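Local coordinates for protein EmGH1 (Erythrobacter marinus, PDB 5Z87) that probably hydrolyses beta-glucosidic bonds, as a family 3 glycoside hydrolase, at residues Glu168-Gly176 with Cys383-Pro393; Gln505-Ile515 with Ile558-Ala567. All blocks are in the same frame, centred on the assembly; numbering follows the deposited sequence.

Contact 1: Glu168-Gly176 with Cys383-Pro393; sequences EARSRGSQG and CGLFDMPFADP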
ATOM      1  N   GLU A 168       6.595 -21.652  33.045  1.00 23.07           N
ATOM      2  CA  GLU A 168       6.408 -22.924  32.364  1.00 25.61           C
ATOM      3  C   GLU A 168       7.570 -23.209  31.421  1.00 30.57           C
ATOM      4  O   GLU A 168       8.011 -24.357  31.295  1.00 29.12           O
ATOM      5  CB  GLU A 168       5.065 -22.933  31.614  1.00 28.16           C
ATOM      6  CG  GLU A 168       3.838 -22.720  32.515  1.00 26.18           C
ATOM      7  CD  GLU A 168       2.499 -23.116  31.878  1.00 27.07           C
ATOM      8  OE1 GLU A 168       2.469 -23.722  30.775  1.00 26.32           O
ATOM      9  OE2 GLU A 168       1.456 -22.811  32.502  1.00 29.12           O
ATOM     10  N   ALA A 169       8.092 -22.171  30.764  1.00 28.08           N
ATOM     11  CA  ALA A 169       9.173 -22.376  29.806  1.00 27.06           C
ATOM     12  C   ALA A 169      10.484 -22.708  30.519  1.00 25.46           C
ATOM     13  O   ALA A 169      11.172 -23.668  30.158  1.00 20.47           O
ATOM     14  CB  ALA A 169       9.330 -21.134  28.917  1.00 25.03           C
ATOM     15  N   ARG A 170      10.843 -21.923  31.536  1.00 22.99           N
ATOM     16  CA  ARG A 170      12.125 -22.115  32.208  1.00 25.84           C
ATOM     17  C   ARG A 170      12.162 -23.452  32.948  1.00 29.33           C
ATOM     18  O   ARG A 170      13.173 -24.164  32.911  1.00 25.90           O
ATOM     19  CB  ARG A 170      12.389 -20.938  33.154  1.00 21.48           C
ATOM     20  CG  ARG A 170      13.819 -20.848  33.682  1.00 23.42           C
ATOM     21  CD  ARG A 170      14.825 -20.703  32.542  1.00 36.68           C
ATOM     22  NE  ARG A 170      16.203 -20.954  32.960  1.00 31.08           N
ATOM     23  CZ  ARG A 170      17.075 -19.997  33.267  1.00 32.22           C
ATOM     24  NH1 ARG A 170      18.311 -20.307  33.645  1.00 34.51           N
ATOM     25  NH2 ARG A 170      16.709 -18.726  33.203  1.00 28.61           N
ATOM     26  N   SER A 171      11.058 -23.831  33.590  1.00 23.45           N
ATOM     27  CA  SER A 171      11.008 -25.125  34.262  1.00 31.99           C
ATOM     28  C   SER A 171      11.178 -26.284  33.288  1.00 26.66           C
ATOM     29  O   SER A 171      11.615 -27.366  33.696  1.00 27.92           O
ATOM     30  CB  SER A 171       9.688 -25.273  35.030  1.00 23.37           C
ATOM     31  OG  SER A 171       8.615 -25.486  34.129  1.00 28.58           O
ATOM     32  N   ARG A 172      10.852 -26.089  32.015  1.00 27.55           N
ATOM     33  CA  ARG A 172      11.019 -27.127  31.002  1.00 26.69           C
ATOM     34  C   ARG A 172      12.343 -27.007  30.250  1.00 23.58           C
ATOM     35  O   ARG A 172      12.559 -27.721  29.267  1.00 26.42           O
ATOM     36  CB  ARG A 172       9.840 -27.103  30.016  1.00 27.19           C
ATOM     37  CG  ARG A 172       8.493 -27.466  30.662  1.00 33.22           C
ATOM     38  CD  ARG A 172       7.289 -27.169  29.757  1.00 20.31           C
ATOM     39  NE  ARG A 172       7.227 -28.096  28.634  1.00 24.21           N
ATOM     40  CZ  ARG A 172       6.101 -28.584  28.126  1.00 24.63           C
ATOM     41  NH1 ARG A 172       4.922 -28.223  28.633  1.00 25.58           N
ATOM     42  NH2 ARG A 172       6.154 -29.438  27.112  1.00 23.67           N
ATOM     43  N   GLY A 173      13.238 -26.129  30.688  1.00 22.63           N
ATOM     44  CA  GLY A 173      14.562 -26.070  30.115  1.00 26.03           C
ATOM     45  C   GLY A 173      14.785 -24.983  29.092  1.00 25.19           C
ATOM     46  O   GLY A 173      15.900 -24.863  28.577  1.00 29.37           O
ATOM     47  N   SER A 174      13.776 -24.184  28.782  1.00 24.47           N
ATOM     48  CA  SER A 174      13.944 -23.091  27.834  1.00 27.92           C
ATOM     49  C   SER A 174      14.280 -21.809  28.581  1.00 22.52           C
ATOM     50  O   SER A 174      13.551 -21.413  29.491  1.00 27.91           O
ATOM     51  CB  SER A 174      12.670 -22.904  27.008  1.00 30.60           C
ATOM     52  OG  SER A 174      12.736 -21.736  26.210  1.00 30.54           O
ATOM     53  N   GLN A 175      15.375 -21.153  28.200  1.00 22.80           N
ATOM     54  CA  GLN A 175      15.726 -19.884  28.827  1.00 25.66           C
ATOM     55  C   GLN A 175      15.697 -18.726  27.832  1.00 22.06           C
ATOM     56  O   GLN A 175      16.180 -17.632  28.151  1.00 24.43           O
ATOM     57  CB  GLN A 175      17.109 -19.962  29.478  1.00 31.41           C
ATOM     58  CG  GLN A 175      17.532 -21.375  29.865  1.00 29.69           C
ATOM     59  CD  GLN A 175      18.243 -22.063  28.701  1.00 32.55           C
ATOM     60  OE1 GLN A 175      17.967 -21.761  27.538  1.00 29.14           O
ATOM     61  NE2 GLN A 175      19.171 -22.969  29.007  1.00 32.22           N
ATOM     62  N   GLY A 176      15.159 -18.931  26.640  1.00 24.45           N
ATOM     63  CA  GLY A 176      14.955 -17.829  25.712  1.00 24.44           C
ATOM     64  C   GLY A 176      13.822 -18.143  24.765  1.00 23.15           C
ATOM     65  O   GLY A 176      13.549 -19.310  24.459  1.00 24.81           O
ATOM     66  N   CYS A 383      21.237 -14.854  31.773  1.00 17.47           N
ATOM     67  CA  CYS A 383      20.150 -15.801  31.964  1.00 24.98           C
ATOM     68  C   CYS A 383      20.499 -16.916  32.934  1.00 26.69           C
ATOM     69  O   CYS A 383      19.662 -17.797  33.155  1.00 27.50           O
ATOM     70  CB  CYS A 383      19.726 -16.401  30.621  1.00 20.30           C
ATOM     71  SG  CYS A 383      19.012 -15.136  29.526  1.00 25.07           S
ATOM     72  N   GLY A 384      21.703 -16.907  33.498  1.00 25.07           N
ATOM     73  CA  GLY A 384      22.071 -17.887  34.502  1.00 26.22           C
ATOM     74  C   GLY A 384      22.437 -19.255  33.983  1.00 28.00           C
ATOM     75  O   GLY A 384      22.483 -20.199  34.777  1.00 31.08           O
ATOM     76  N   LEU A 385      22.701 -19.405  32.677  1.00 24.98           N
ATOM     77  CA  LEU A 385      22.977 -20.741  32.146  1.00 22.12           C
ATOM     78  C   LEU A 385      24.178 -21.375  32.829  1.00 29.02           C
ATOM     79  O   LEU A 385      24.241 -22.601  32.953  1.00 28.51           O
ATOM     80  CB  LEU A 385      23.230 -20.713  30.634  1.00 20.08           C
ATOM     81  CG  LEU A 385      22.250 -20.046  29.656  1.00 26.80           C
ATOM     82  CD1 LEU A 385      22.307 -20.759  28.325  1.00 21.13           C
ATOM     83  CD2 LEU A 385      20.839 -20.013  30.186  1.00 20.63           C
ATOM     84  N   PHE A 386      25.137 -20.562  33.277  1.00 25.88           N
ATOM     85  CA  PHE A 386      26.361 -21.091  33.860  1.00 29.58           C
ATOM     86  C   PHE A 386      26.186 -21.484  35.320  1.00 35.75           C
ATOM     87  O   PHE A 386      26.935 -22.328  35.816  1.00 31.59           O
ATOM     88  CB  PHE A 386      27.493 -20.059  33.754  1.00 22.63           C
ATOM     89  CG  PHE A 386      27.999 -19.823  32.341  1.00 29.20           C
ATOM     90  CD1 PHE A 386      27.381 -18.896  31.500  1.00 25.27           C
ATOM     91  CD2 PHE A 386      29.121 -20.489  31.874  1.00 24.42           C
ATOM     92  CE1 PHE A 386      27.886 -18.648  30.217  1.00 27.64           C
ATOM     93  CE2 PHE A 386      29.621 -20.254  30.585  1.00 25.72           C
ATOM     94  CZ  PHE A 386      29.000 -19.339  29.757  1.00 18.69           C
ATOM     95  N   ASP A 387      25.198 -20.912  36.003  1.00 33.48           N
ATOM     96  CA  ASP A 387      25.086 -20.990  37.452  1.00 30.18           C
ATOM     97  C   ASP A 387      23.878 -21.795  37.926  1.00 32.23           C
ATOM     98  O   ASP A 387      23.606 -21.814  39.134  1.00 29.10           O
ATOM     99  CB  ASP A 387      25.030 -19.569  38.023  1.00 32.42           C
ATOM    100  CG  ASP A 387      26.142 -18.669  37.473  1.00 32.07           C
ATOM    101  OD1 ASP A 387      27.297 -19.143  37.356  1.00 30.58           O
ATOM    102  OD2 ASP A 387      25.863 -17.489  37.161  1.00 34.69           O
ATOM    103  N   MET A 388      23.167 -22.470  37.026  1.00 22.30           N
ATOM    104  CA  MET A 388      21.868 -23.051  37.334  1.00 25.03           C
ATOM    105  C   MET A 388      21.738 -24.447  36.742  1.00 26.75           C
ATOM    106  O   MET A 388      22.428 -24.790  35.774  1.00 31.65           O
ATOM    107  CB  MET A 388      20.725 -22.168  36.800  1.00 25.24           C
ATOM    108  CG  MET A 388      20.599 -20.828  37.509  1.00 23.01           C
ATOM    109  SD  MET A 388      20.512 -20.996  39.321  1.00 37.54           S
ATOM    110  CE  MET A 388      18.832 -21.599  39.560  1.00 25.34           C
ATOM    111  N   PRO A 389      20.862 -25.276  37.309  1.00 23.02           N
ATOM    112  CA  PRO A 389      20.430 -26.498  36.619  1.00 30.36           C
ATOM    113  C   PRO A 389      19.772 -26.200  35.273  1.00 27.34           C
ATOM    114  O   PRO A 389      19.237 -25.118  35.029  1.00 22.78           O
ATOM    115  CB  PRO A 389      19.424 -27.120  37.598  1.00 27.00           C
ATOM    116  CG  PRO A 389      19.807 -26.577  38.922  1.00 22.71           C
ATOM    117  CD  PRO A 389      20.327 -25.195  38.679  1.00 28.47           C
ATOM    118  N   PHE A 390      19.803 -27.200  34.391  1.00 25.85           N
ATOM    119  CA  PHE A 390      19.302 -26.989  33.039  1.00 29.83           C
ATOM    120  C   PHE A 390      17.781 -26.845  33.005  1.00 30.23           C
ATOM    121  O   PHE A 390      17.252 -26.109  32.165  1.00 30.91           O
ATOM    122  CB  PHE A 390      19.739 -28.137  32.137  1.00 28.75           C
ATOM    123  CG  PHE A 390      21.220 -28.348  32.106  1.00 32.71           C
ATOM    124  CD1 PHE A 390      22.086 -27.270  31.982  1.00 35.89           C
ATOM    125  CD2 PHE A 390      21.752 -29.627  32.205  1.00 27.04           C
ATOM    126  CE1 PHE A 390      23.461 -27.464  31.947  1.00 32.57           C
ATOM    127  CE2 PHE A 390      23.119 -29.833  32.169  1.00 26.35           C
ATOM    128  CZ  PHE A 390      23.979 -28.750  32.042  1.00 28.94           C
ATOM    129  N   ALA A 391      17.074 -27.523  33.900  1.00 28.52           N
ATOM    130  CA  ALA A 391      15.614 -27.614  33.901  1.00 23.92           C
ATOM    131  C   ALA A 391      15.187 -28.178  35.255  1.00 28.40           C
ATOM    132  O   ALA A 391      16.021 -28.388  36.143  1.00 31.37           O
ATOM    133  CB  ALA A 391      15.121 -28.475  32.741  1.00 27.68           C
ATOM    134  N   ASP A 392      13.887 -28.436  35.408  1.00 23.42           N
ATOM    135  CA  ASP A 392      13.306 -28.858  36.685  1.00 29.14           C
ATOM    136  C   ASP A 392      12.065 -29.676  36.388  1.00 32.77           C
ATOM    137  O   ASP A 392      10.942 -29.153  36.380  1.00 30.72           O
ATOM    138  CB  ASP A 392      12.956 -27.668  37.579  1.00 29.46           C
ATOM    139  CG  ASP A 392      12.546 -28.091  38.995  1.00 36.83           C
ATOM    140  OD1 ASP A 392      12.176 -29.267  39.201  1.00 29.99           O
ATOM    141  OD2 ASP A 392      12.590 -27.239  39.907  1.00 33.16           O
ATOM    142  N   PRO A 393      12.225 -30.981  36.167  1.00 32.57           N
ATOM    143  CA  PRO A 393      11.090 -31.782  35.680  1.00 27.98           C
ATOM    144  C   PRO A 393       9.869 -31.749  36.582  1.00 31.51           C
ATOM    145  O   PRO A 393       8.740 -31.729  36.076  1.00 36.40           O
ATOM    146  CB  PRO A 393      11.692 -33.191  35.568  1.00 30.19           C
ATOM    147  CG  PRO A 393      13.161 -32.939  35.337  1.00 25.28           C
ATOM    148  CD  PRO A 393      13.493 -31.728  36.153  1.00 22.97           C
TER
HETATM  149  O   HOH W   1      15.982 -23.716  32.725  1.00 28.52           O
HETATM  150  O   HOH W   2      18.467 -22.907  33.275  1.00 35.27           O
HETATM  151  O   HOH W   3      18.571 -25.498  29.626  1.00 21.39           O
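Gly173 and Ala391 form the tight end of this contact: the methyl CB of Ala391 rests 3.6 Å from Gly173 CA, and the same CA directs a C-H toward Phe390 O at 3.4 Å. Gly173 has positive phi and is the C-prime residue of the Schellman motif ending helix 155-171; a CB here would crowd the carbonyl O of Arg172 and sit tightly against the Ala391 methyl. Just beside it the backbone closes the seam, Asp392 N donating to Ser171 O at 3.0 Å. Asp392 is itself the N-cap of helix 393-399, so one helix ends where another begins. Further along, Gln175 lays its side chain obliquely across Leu385, CG meeting CD2 at 3.6 Å, while its OE1 accepts from Val127 N of a barrel strand.

Toward Met388 and Pro389 the packing is looser and water does the joining. Arg170 reaches over with CG anti to the backbone N (chi1 -167°) and a bend at chi2, which brings the guanidinium up to the C-terminal end of helix 366-382; Gln175 CG lies over one face of it, toward its rim. There NH1 gives Cys383 O a 2.9 Å bond nearly along the C=O axis, NH2 adds a weak one, and NH2 also serves Arg227 O. At the guanidinium edge, water 1 links Arg170 NE to Phe390 O, and water 2 links NH1 to Pro389 O. A leucine in place of Arg170 would probably leave Cys383 O without these donors and both waters without their guanidinium partner. Cys383 and Gly384 close helix 366-382 in a second Schellman motif, so a cationic donor meets a carbonyl at a helix C-terminus, where the helix dipole would probably favour the positive charge.

Contact 2: Gln505-Ile515 with Ile558-Ala567; sequences QADPARNRRLI and IGEQNELAEA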
ATOM      1  N   GLN A 505     -10.371 -25.703   0.781  1.00 30.71           N
ATOM      2  CA  GLN A 505     -11.586 -25.017   1.199  1.00 30.55           C
ATOM      3  C   GLN A 505     -12.773 -25.979   1.213  1.00 27.44           C
ATOM      4  O   GLN A 505     -12.846 -26.921   0.426  1.00 33.62           O
ATOM      5  CB  GLN A 505     -11.869 -23.834   0.276  1.00 26.94           C
ATOM      6  CG  GLN A 505     -12.883 -22.856   0.840  1.00 30.93           C
ATOM      7  CD  GLN A 505     -13.085 -21.655  -0.060  1.00 35.00           C
ATOM      8  OE1 GLN A 505     -12.329 -21.453  -1.004  1.00 33.27           O
ATOM      9  NE2 GLN A 505     -14.109 -20.855   0.224  1.00 39.18           N
ATOM     10  N   ALA A 506     -13.710 -25.734   2.121  1.00 30.79           N
ATOM     11  CA  ALA A 506     -14.846 -26.633   2.258  1.00 32.63           C
ATOM     12  C   ALA A 506     -15.730 -26.587   1.017  1.00 33.99           C
ATOM     13  O   ALA A 506     -15.818 -25.568   0.324  1.00 38.47           O
ATOM     14  CB  ALA A 506     -15.667 -26.278   3.494  1.00 33.59           C
ATOM     15  N   ASP A 507     -16.386 -27.717   0.739  1.00 35.81           N
ATOM     16  CA  ASP A 507     -17.196 -27.835  -0.472  1.00 36.48           C
ATOM     17  C   ASP A 507     -18.500 -27.053  -0.324  1.00 34.12           C
ATOM     18  O   ASP A 507     -19.222 -27.239   0.664  1.00 32.55           O
ATOM     19  CB  ASP A 507     -17.485 -29.302  -0.783  1.00 37.73           C
ATOM     20  CG  ASP A 507     -18.439 -29.469  -1.948  1.00 38.24           C
ATOM     21  OD1 ASP A 507     -18.270 -28.772  -2.969  1.00 48.61           O
ATOM     22  OD2 ASP A 507     -19.371 -30.291  -1.842  1.00 51.47           O
ATOM     23  N   PRO A 508     -18.825 -26.161  -1.266  1.00 30.90           N
ATOM     24  CA  PRO A 508     -20.079 -25.397  -1.146  1.00 38.11           C
ATOM     25  C   PRO A 508     -21.332 -26.258  -1.123  1.00 35.73           C
ATOM     26  O   PRO A 508     -22.240 -25.967  -0.336  1.00 33.79           O
ATOM     27  CB  PRO A 508     -20.044 -24.484  -2.377  1.00 33.87           C
ATOM     28  CG  PRO A 508     -18.600 -24.358  -2.711  1.00 37.94           C
ATOM     29  CD  PRO A 508     -17.988 -25.679  -2.377  1.00 32.82           C
ATOM     30  N   ALA A 509     -21.413 -27.306  -1.955  1.00 39.46           N
ATOM     31  CA  ALA A 509     -22.633 -28.120  -1.994  1.00 38.72           C
ATOM     32  C   ALA A 509     -22.844 -28.865  -0.684  1.00 37.86           C
ATOM     33  O   ALA A 509     -23.968 -28.922  -0.170  1.00 40.40           O
ATOM     34  CB  ALA A 509     -22.593 -29.105  -3.161  1.00 23.12           C
ATOM     35  N   ARG A 510     -21.778 -29.445  -0.126  1.00 33.07           N
ATOM     36  CA  ARG A 510     -21.899 -30.059   1.190  1.00 26.34           C
ATOM     37  C   ARG A 510     -22.327 -29.029   2.228  1.00 32.63           C
ATOM     38  O   ARG A 510     -23.190 -29.304   3.071  1.00 38.25           O
ATOM     39  CB  ARG A 510     -20.579 -30.724   1.581  1.00 37.57           C
ATOM     40  CG  ARG A 510     -20.507 -31.117   3.043  1.00 36.41           C
ATOM     41  CD  ARG A 510     -19.369 -32.096   3.339  1.00 38.54           C
ATOM     42  NE  ARG A 510     -19.283 -32.377   4.778  1.00 43.74           N
ATOM     43  CZ  ARG A 510     -20.087 -33.223   5.426  1.00 51.11           C
ATOM     44  NH1 ARG A 510     -21.037 -33.876   4.765  1.00 48.42           N
ATOM     45  NH2 ARG A 510     -19.951 -33.415   6.734  1.00 44.62           N
ATOM     46  N   ASN A 511     -21.768 -27.821   2.154  1.00 30.19           N
ATOM     47  CA  ASN A 511     -22.121 -26.773   3.108  1.00 31.65           C
ATOM     48  C   ASN A 511     -23.592 -26.386   3.000  1.00 24.58           C
ATOM     49  O   ASN A 511     -24.241 -26.110   4.012  1.00 30.38           O
ATOM     50  CB  ASN A 511     -21.235 -25.543   2.886  1.00 32.02           C
ATOM     51  CG  ASN A 511     -19.920 -25.612   3.651  1.00 33.34           C
ATOM     52  OD1 ASN A 511     -19.826 -26.239   4.708  1.00 37.11           O
ATOM     53  ND2 ASN A 511     -18.903 -24.943   3.125  1.00 31.73           N
ATOM     54  N   ARG A 512     -24.133 -26.335   1.780  1.00 28.87           N
ATOM     55  CA  ARG A 512     -25.554 -26.024   1.623  1.00 31.05           C
ATOM     56  C   ARG A 512     -26.432 -27.072   2.292  1.00 34.07           C
ATOM     57  O   ARG A 512     -27.412 -26.730   2.965  1.00 34.39           O
ATOM     58  CB  ARG A 512     -25.906 -25.896   0.147  1.00 35.59           C
ATOM     59  CG  ARG A 512     -25.076 -24.853  -0.521  1.00 37.45           C
ATOM     60  CD  ARG A 512     -25.731 -24.211  -1.700  1.00 37.00           C
ATOM     61  NE  ARG A 512     -25.136 -22.886  -1.839  1.00 64.02           N
ATOM     62  CZ  ARG A 512     -24.034 -22.626  -2.538  1.00 56.78           C
ATOM     63  NH1 ARG A 512     -23.559 -21.385  -2.582  1.00 51.08           N
ATOM     64  NH2 ARG A 512     -23.419 -23.602  -3.206  1.00 51.73           N
ATOM     65  N   ARG A 513     -26.089 -28.355   2.130  1.00 37.75           N
ATOM     66  CA  ARG A 513     -26.814 -29.402   2.842  1.00 31.37           C
ATOM     67  C   ARG A 513     -26.687 -29.220   4.347  1.00 34.90           C
ATOM     68  O   ARG A 513     -27.672 -29.374   5.082  1.00 40.81           O
ATOM     69  CB  ARG A 513     -26.311 -30.782   2.412  1.00 35.21           C
ATOM     70  CG  ARG A 513     -26.417 -31.023   0.910  1.00 32.35           C
ATOM     71  CD  ARG A 513     -26.225 -32.496   0.559  1.00 42.91           C
ATOM     72  NE  ARG A 513     -24.850 -32.956   0.768  1.00 50.02           N
ATOM     73  CZ  ARG A 513     -23.883 -32.894  -0.150  1.00 43.39           C
ATOM     74  NH1 ARG A 513     -22.662 -33.344   0.134  1.00 42.26           N
ATOM     75  NH2 ARG A 513     -24.131 -32.380  -1.353  1.00 37.76           N
ATOM     76  N   LEU A 514     -25.487 -28.866   4.826  1.00 32.28           N
ATOM     77  CA  LEU A 514     -25.316 -28.665   6.261  1.00 24.07           C
ATOM     78  C   LEU A 514     -26.104 -27.460   6.749  1.00 23.92           C
ATOM     79  O   LEU A 514     -26.555 -27.442   7.898  1.00 26.82           O
ATOM     80  CB  LEU A 514     -23.835 -28.516   6.604  1.00 33.47           C
ATOM     81  CG  LEU A 514     -22.960 -29.761   6.438  1.00 41.60           C
ATOM     82  CD1 LEU A 514     -21.474 -29.382   6.435  1.00 34.48           C
ATOM     83  CD2 LEU A 514     -23.271 -30.808   7.527  1.00 27.89           C
ATOM     84  N   ILE A 515     -26.284 -26.451   5.893  1.00 28.15           N
ATOM     85  CA  ILE A 515     -27.087 -25.289   6.264  1.00 34.24           C
ATOM     86  C   ILE A 515     -28.551 -25.684   6.432  1.00 30.82           C
ATOM     87  O   ILE A 515     -29.194 -25.339   7.433  1.00 32.52           O
ATOM     88  CB  ILE A 515     -26.925 -24.169   5.218  1.00 26.50           C
ATOM     89  CG1 ILE A 515     -25.555 -23.503   5.348  1.00 33.67           C
ATOM     90  CG2 ILE A 515     -28.044 -23.151   5.363  1.00 25.50           C
ATOM     91  CD1 ILE A 515     -25.221 -22.607   4.160  1.00 28.92           C
ATOM     92  N   ILE A 558     -15.186 -16.034   5.111  1.00 17.48           N
ATOM     93  CA  ILE A 558     -14.886 -16.845   3.939  1.00 22.74           C
ATOM     94  C   ILE A 558     -15.996 -17.867   3.724  1.00 29.41           C
ATOM     95  O   ILE A 558     -16.638 -18.337   4.674  1.00 23.62           O
ATOM     96  CB  ILE A 558     -13.506 -17.516   4.092  1.00 24.28           C
ATOM     97  CG1 ILE A 558     -13.063 -18.121   2.769  1.00 26.17           C
ATOM     98  CG2 ILE A 558     -13.524 -18.592   5.178  1.00 20.61           C
ATOM     99  CD1 ILE A 558     -11.582 -18.415   2.746  1.00 31.49           C
ATOM    100  N   GLY A 559     -16.251 -18.171   2.451  1.00 27.59           N
ATOM    101  CA  GLY A 559     -17.069 -19.324   2.100  1.00 30.58           C
ATOM    102  C   GLY A 559     -18.558 -19.082   2.287  1.00 42.81           C
ATOM    103  O   GLY A 559     -19.106 -18.054   1.867  1.00 30.10           O
ATOM    104  N   GLU A 560     -19.227 -20.048   2.928  1.00 32.04           N
ATOM    105  CA  GLU A 560     -20.678 -20.081   3.013  1.00 30.35           C
ATOM    106  C   GLU A 560     -21.196 -19.614   4.354  1.00 27.27           C
ATOM    107  O   GLU A 560     -22.379 -19.811   4.646  1.00 36.38           O
ATOM    108  CB  GLU A 560     -21.200 -21.493   2.733  1.00 30.55           C
ATOM    109  CG  GLU A 560     -21.204 -21.856   1.263  1.00 30.84           C
ATOM    110  CD  GLU A 560     -19.805 -21.996   0.719  1.00 36.12           C
ATOM    111  OE1 GLU A 560     -19.029 -22.798   1.279  1.00 36.23           O
ATOM    112  OE2 GLU A 560     -19.475 -21.290  -0.253  1.00 38.99           O
ATOM    113  N   GLN A 561     -20.345 -19.008   5.176  1.00 25.90           N
ATOM    114  CA  GLN A 561     -20.768 -18.640   6.522  1.00 25.93           C
ATOM    115  C   GLN A 561     -21.840 -17.555   6.501  1.00 30.36           C
ATOM    116  O   GLN A 561     -22.731 -17.547   7.358  1.00 26.45           O
ATOM    117  CB  GLN A 561     -19.569 -18.172   7.339  1.00 24.38           C
ATOM    118  CG  GLN A 561     -18.524 -19.240   7.660  1.00 26.36           C
ATOM    119  CD  GLN A 561     -17.370 -18.627   8.429  1.00 22.95           C
ATOM    120  OE1 GLN A 561     -17.443 -18.457   9.647  1.00 22.96           O
ATOM    121  NE2 GLN A 561     -16.325 -18.231   7.709  1.00 19.00           N
ATOM    122  N   ASN A 562     -21.758 -16.609   5.559  1.00 20.35           N
ATOM    123  CA  ASN A 562     -22.802 -15.594   5.475  1.00 27.94           C
ATOM    124  C   ASN A 562     -24.118 -16.218   5.040  1.00 26.70           C
ATOM    125  O   ASN A 562     -25.175 -15.883   5.582  1.00 22.22           O
ATOM    126  CB  ASN A 562     -22.395 -14.473   4.515  1.00 16.51           C
ATOM    127  CG  ASN A 562     -21.301 -13.591   5.086  1.00 27.25           C
ATOM    128  OD1 ASN A 562     -21.250 -13.346   6.292  1.00 23.99           O
ATOM    129  ND2 ASN A 562     -20.414 -13.123   4.223  1.00 27.35           N
ATOM    130  N   GLU A 563     -24.063 -17.130   4.065  1.00 27.09           N
ATOM    131  CA  GLU A 563     -25.238 -17.911   3.694  1.00 27.35           C
ATOM    132  C   GLU A 563     -25.860 -18.569   4.918  1.00 30.49           C
ATOM    133  O   GLU A 563     -27.062 -18.427   5.171  1.00 32.41           O
ATOM    134  CB  GLU A 563     -24.858 -18.960   2.646  1.00 29.65           C
ATOM    135  CG  GLU A 563     -26.051 -19.564   1.931  1.00 32.37           C
ATOM    136  CD  GLU A 563     -25.661 -20.396   0.731  1.00 37.30           C
ATOM    137  OE1 GLU A 563     -24.544 -20.190   0.198  1.00 46.91           O
ATOM    138  OE2 GLU A 563     -26.480 -21.253   0.317  1.00 48.92           O
ATOM    139  N   LEU A 564     -25.041 -19.264   5.714  1.00 27.78           N
ATOM    140  CA  LEU A 564     -25.560 -19.913   6.915  1.00 23.20           C
ATOM    141  C   LEU A 564     -26.185 -18.900   7.862  1.00 35.38           C
ATOM    142  O   LEU A 564     -27.262 -19.144   8.425  1.00 34.12           O
ATOM    143  CB  LEU A 564     -24.440 -20.681   7.623  1.00 27.22           C
ATOM    144  CG  LEU A 564     -24.709 -21.114   9.070  1.00 28.77           C
ATOM    145  CD1 LEU A 564     -25.769 -22.237   9.137  1.00 18.88           C
ATOM    146  CD2 LEU A 564     -23.411 -21.533   9.762  1.00 24.00           C
ATOM    147  N   ALA A 565     -25.528 -17.750   8.044  1.00 32.66           N
ATOM    148  CA  ALA A 565     -26.013 -16.769   9.005  1.00 28.36           C
ATOM    149  C   ALA A 565     -27.356 -16.199   8.581  1.00 27.47           C
ATOM    150  O   ALA A 565     -28.274 -16.077   9.402  1.00 29.86           O
ATOM    151  CB  ALA A 565     -24.990 -15.652   9.176  1.00 23.51           C
ATOM    152  N   GLU A 566     -27.491 -15.842   7.304  1.00 25.01           N
ATOM    153  CA  GLU A 566     -28.763 -15.303   6.840  1.00 36.05           C
ATOM    154  C   GLU A 566     -29.874 -16.352   6.886  1.00 35.63           C
ATOM    155  O   GLU A 566     -31.033 -16.011   7.157  1.00 33.32           O
ATOM    156  CB  GLU A 566     -28.602 -14.733   5.431  1.00 34.80           C
ATOM    157  CG  GLU A 566     -27.503 -13.687   5.339  1.00 32.75           C
ATOM    158  CD  GLU A 566     -27.488 -12.982   4.002  1.00 42.32           C
ATOM    159  OE1 GLU A 566     -26.722 -13.408   3.098  1.00 44.18           O
ATOM    160  OE2 GLU A 566     -28.254 -12.005   3.858  1.00 39.73           O
ATOM    161  N   ALA A 567     -29.541 -17.629   6.650  1.00 35.76           N
ATOM    162  CA  ALA A 567     -30.556 -18.677   6.719  1.00 32.00           C
ATOM    163  C   ALA A 567     -31.118 -18.799   8.125  1.00 35.29           C
ATOM    164  O   ALA A 567     -32.327 -18.980   8.300  1.00 42.17           O
ATOM    165  CB  ALA A 567     -29.983 -20.014   6.259  1.00 21.64           C
TER
HETATM  166  O   HOH W   4     -16.465 -22.803   1.105  1.00 30.55           O
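Asn511 ND2 donates to Glu560 OE1 at 2.8 Å, using the anti lone pair of that oxygen, with amide and carboxylate planes 34° apart. The next residue, Arg512, grips Glu563, one turn beyond Glu560, side-on: NE meets OE2 at 3.0 Å and NH1 meets OE1 at 3.2 Å, each on a syn lone pair, a two-pronged salt bridge on the exposed flank. Ile515 packs between the helices; with CG1 anti to the carbonyl carbon (chi1 -74°), CG1 and CD1 reach Leu564, CG1 lying 3.8 Å from Leu564 CB, while CG2 is left facing Ala567 CB. Segments 508-515 and 561-567 run side by side, axes 10.1 Å apart at 17°; their helices, 508-522 and 561-569, precede the neighbouring parallel strands 527-533 and 574-580 of the C-terminal domain's sheet, in alternating helix-strand order. Around this shell, Glu560 occupies the N-cap position of its helix and bends at chi2 toward Asn511, and water 4 ties its OE1 to Ala506 O. Asn511 OD1 accepts from Ala484 N, which fixes which way the amide faces. Farther out, Gln561 NE2 holds Ile558 O across the type II' turn, and Phe653 of the second subunit packs on Gln505 and Ile558.

Overall arrangement
Contacts 1 and 2 lie in different domains, their centres 48 Å apart and their nearest atoms about 30 Å apart, without touching. They follow in series along the chain: contact 1 closes before contact 2 opens. The first joins the end of a helix in the N-terminal, TIM-barrel-clan domain to the linker between helices 366-382 and 393-399; the second pairs two helices of the C-terminal domain. Neither belongs to the pocket that holds dithiothreitol, to which both domains contribute, with Asp313 from the first and Glu541 from the second. Contact 2 alone meets the other subunit, and a magnesium ion lies about 6 Å from its Ile558 side chain.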